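PDB 4XT0: protein LigF from Sphingobium sp. SYK-6, which takes part in bacterial lignin degradation as a glutathione S-transferase superfamily beta-etherase that stereospecifically cleaves beta-aryl ether bonds. Local coordinates for residues A125-M130 against R153-G158. Residues are numbered along the deposited sequence; the frame is centred on the assembly and turned at random.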
ATOM      1  N   ALA A 125      -7.646 -19.489 -19.763  1.00 69.72           N
ATOM      2  CA  ALA A 125      -6.968 -20.584 -20.468  1.00 75.64           C
ATOM      3  C   ALA A 125      -5.876 -21.219 -19.618  1.00 71.77           C
ATOM      4  O   ALA A 125      -5.786 -22.448 -19.521  1.00 67.95           O
ATOM      5  CB  ALA A 125      -6.383 -20.095 -21.777  1.00 75.99           C
ATOM      6  N   ILE A 126      -5.036 -20.377 -19.020  1.00 60.51           N
ATOM      7  CA  ILE A 126      -4.044 -20.852 -18.068  1.00 61.54           C
ATOM      8  C   ILE A 126      -4.766 -21.520 -16.903  1.00 60.80           C
ATOM      9  O   ILE A 126      -4.436 -22.640 -16.514  1.00 55.98           O
ATOM     10  CB  ILE A 126      -3.146 -19.712 -17.543  1.00 59.04           C
ATOM     11  CG1 ILE A 126      -2.486 -18.957 -18.702  1.00 57.70           C
ATOM     12  CG2 ILE A 126      -2.088 -20.256 -16.595  1.00 55.88           C
ATOM     13  CD1 ILE A 126      -1.730 -17.694 -18.251  1.00 51.58           C
ATOM     14  N   ALA A 127      -5.777 -20.830 -16.378  1.00 59.75           N
ATOM     15  CA  ALA A 127      -6.546 -21.306 -15.229  1.00 63.31           C
ATOM     16  C   ALA A 127      -7.167 -22.685 -15.438  1.00 67.34           C
ATOM     17  O   ALA A 127      -7.485 -23.369 -14.468  1.00 65.92           O
ATOM     18  CB  ALA A 127      -7.640 -20.302 -14.879  1.00 59.59           C
ATOM     19  N   GLN A 128      -7.338 -23.092 -16.694  1.00 70.62           N
ATOM     20  CA  GLN A 128      -8.045 -24.333 -16.998  1.00 78.89           C
ATOM     21  C   GLN A 128      -7.191 -25.352 -17.755  1.00 79.92           C
ATOM     22  O   GLN A 128      -7.688 -26.409 -18.144  1.00 72.56           O
ATOM     23  CB  GLN A 128      -9.317 -24.017 -17.793  1.00 86.12           C
ATOM     24  CG  GLN A 128     -10.345 -23.212 -16.998  1.00 90.77           C
ATOM     25  CD  GLN A 128     -11.508 -22.728 -17.844  1.00 93.11           C
ATOM     26  OE1 GLN A 128     -12.379 -22.001 -17.363  1.00 92.40           O
ATOM     27  NE2 GLN A 128     -11.528 -23.127 -19.110  1.00 93.59           N
ATOM     28  N   LYS A 129      -5.911 -25.030 -17.944  1.00 88.00           N
ATOM     29  CA  LYS A 129      -4.960 -25.916 -18.624  1.00 94.62           C
ATOM     30  C   LYS A 129      -4.995 -27.339 -18.083  1.00 95.22           C
ATOM     31  O   LYS A 129      -5.298 -28.292 -18.804  1.00 99.95           O
ATOM     32  CB  LYS A 129      -3.530 -25.376 -18.495  1.00 98.04           C
ATOM     33  CG  LYS A 129      -3.220 -24.156 -19.342  1.00 99.01           C
ATOM     34  CD  LYS A 129      -3.455 -24.422 -20.826  1.00104.68           C
ATOM     35  CE  LYS A 129      -2.447 -25.414 -21.393  1.00106.47           C
ATOM     36  NZ  LYS A 129      -2.626 -25.604 -22.860  1.00106.07           N
ATOM     37  N   MET A 130      -4.680 -27.465 -16.799  1.00 87.82           N
ATOM     38  CA  MET A 130      -4.542 -28.762 -16.153  1.00 84.42           C
ATOM     39  C   MET A 130      -5.886 -29.425 -15.864  1.00 82.54           C
ATOM     40  O   MET A 130      -6.927 -28.767 -15.860  1.00 77.82           O
ATOM     41  CB  MET A 130      -3.745 -28.602 -14.858  1.00 80.32           C
ATOM     42  CG  MET A 130      -2.340 -28.073 -15.075  1.00 75.86           C
ATOM     43  SD  MET A 130      -1.702 -27.184 -13.649  1.00 73.96           S
ATOM     44  CE  MET A 130      -2.809 -25.776 -13.634  1.00 72.76           C
ATOM     45  N   ARG A 153      -8.285 -20.507  -7.755  1.00 65.32           N
ATOM     46  CA  ARG A 153      -9.490 -21.336  -7.699  1.00 66.35           C
ATOM     47  C   ARG A 153     -10.692 -20.619  -8.304  1.00 61.77           C
ATOM     48  O   ARG A 153     -11.483 -21.215  -9.033  1.00 62.53           O
ATOM     49  CB  ARG A 153      -9.797 -21.741  -6.252  1.00 64.69           C
ATOM     50  CG  ARG A 153      -8.791 -22.711  -5.670  1.00 68.64           C
ATOM     51  CD  ARG A 153      -9.241 -23.252  -4.326  1.00 76.22           C
ATOM     52  NE  ARG A 153      -8.358 -24.319  -3.854  1.00 81.29           N
ATOM     53  CZ  ARG A 153      -7.227 -24.110  -3.189  1.00 75.04           C
ATOM     54  NH1 ARG A 153      -6.846 -22.870  -2.920  1.00 70.56           N
ATOM     55  NH2 ARG A 153      -6.478 -25.136  -2.796  1.00 74.71           N
ATOM     56  N   ARG A 154     -10.809 -19.333  -7.994  1.00 58.56           N
ATOM     57  CA  ARG A 154     -11.899 -18.507  -8.494  1.00 64.29           C
ATOM     58  C   ARG A 154     -11.706 -18.138  -9.970  1.00 65.26           C
ATOM     59  O   ARG A 154     -12.681 -17.911 -10.691  1.00 62.20           O
ATOM     60  CB  ARG A 154     -12.035 -17.251  -7.629  1.00 61.61           C
ATOM     61  CG  ARG A 154     -12.505 -17.546  -6.207  1.00 62.78           C
ATOM     62  CD  ARG A 154     -12.525 -16.286  -5.333  1.00 62.85           C
ATOM     63  NE  ARG A 154     -13.375 -16.471  -4.156  1.00 67.28           N
ATOM     64  CZ  ARG A 154     -13.373 -15.680  -3.087  1.00 68.31           C
ATOM     65  NH1 ARG A 154     -12.555 -14.638  -3.025  1.00 67.36           N
ATOM     66  NH2 ARG A 154     -14.184 -15.941  -2.069  1.00 68.76           N
ATOM     67  N   ALA A 155     -10.452 -18.088 -10.419  1.00 62.75           N
ATOM     68  CA  ALA A 155     -10.147 -17.882 -11.841  1.00 61.93           C
ATOM     69  C   ALA A 155     -10.627 -19.053 -12.702  1.00 67.36           C
ATOM     70  O   ALA A 155     -11.112 -18.861 -13.821  1.00 69.74           O
ATOM     71  CB  ALA A 155      -8.652 -17.669 -12.038  1.00 55.00           C
ATOM     72  N   ARG A 156     -10.480 -20.264 -12.174  1.00 67.20           N
ATOM     73  CA  ARG A 156     -10.871 -21.476 -12.887  1.00 72.11           C
ATOM     74  C   ARG A 156     -12.351 -21.804 -12.676  1.00 76.49           C
ATOM     75  O   ARG A 156     -13.012 -22.313 -13.584  1.00 81.87           O
ATOM     76  CB  ARG A 156      -9.995 -22.660 -12.443  1.00 63.03           C
ATOM     77  CG  ARG A 156     -10.347 -24.012 -13.075  1.00 70.12           C
ATOM     78  CD  ARG A 156      -9.623 -25.154 -12.358  1.00 71.82           C
ATOM     79  NE  ARG A 156      -9.924 -26.476 -12.905  1.00 78.67           N
ATOM     80  CZ  ARG A 156      -9.137 -27.133 -13.751  1.00 80.97           C
ATOM     81  NH1 ARG A 156      -9.488 -28.332 -14.197  1.00 79.67           N
ATOM     82  NH2 ARG A 156      -7.995 -26.588 -14.156  1.00 75.94           N
ATOM     83  N   ASN A 157     -12.873 -21.491 -11.492  1.00 77.68           N
ATOM     84  CA  ASN A 157     -14.201 -21.961 -11.094  1.00 89.65           C
ATOM     85  C   ASN A 157     -15.266 -20.864 -10.968  1.00 83.20           C
ATOM     86  O   ASN A 157     -16.459 -21.145 -11.087  1.00 84.95           O
ATOM     87  CB  ASN A 157     -14.102 -22.720  -9.767  1.00 98.95           C
ATOM     88  CG  ASN A 157     -13.191 -23.935  -9.853  1.00101.14           C
ATOM     89  OD1 ASN A 157     -12.295 -24.108  -9.021  1.00105.05           O
ATOM     90  ND2 ASN A 157     -13.418 -24.784 -10.854  1.00 91.49           N
ATOM     91  N   GLY A 158     -14.847 -19.627 -10.708  1.00 73.86           N
ATOM     92  CA  GLY A 158     -15.780 -18.512 -10.649  1.00 69.47           C
ATOM     93  C   GLY A 158     -15.704 -17.606  -9.427  1.00 68.99           C
ATOM     94  O   GLY A 158     -15.571 -18.076  -8.295  1.00 69.01           O
TER
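Ala127 and Arg156 bring the two backbones together, their CA atoms 4.9 Å apart where the short helix 124-128 meets the C-terminal end of helix 146-157. Ala127 points its methyl at the turn of helix carrying Ala155, with Ala127 CB 4.0 Å from Ala155 CB; such small side chains are consistent with so close an approach. Beside this alanine contact, Arg156 reaches along the end of the short helix, illustrating how an arginine can gather a carbonyl of a short helix and another from the loop that follows. Its CG is anti to the backbone N (chi1 177°) and the chain stays extended as far as NE, which carries the methylenes past Ala127 O. Arg156 NH2 bonds to Ala127 O at 3.3 Å, the oxygen lying 25° out of the guanidinium plane. Arg156 grips Met130 O end-on and in that plane, NH1 at 3.1 Å and NH2 at 3.0 Å, both from the same face of the Met130 carbonyl. Gln128 CG lies 4.0 Å from Arg156 CG, the two chains crossing at a slant, while Gln128 OE1 hydrogen-bonds to Lys124. Helix 132-142 completes the setting: Asp132 forms a salt bridge with Arg156 NH1 and Phe135 a cation-pi contact, so the guanidinium ties together three helices of the GST C-terminal domain.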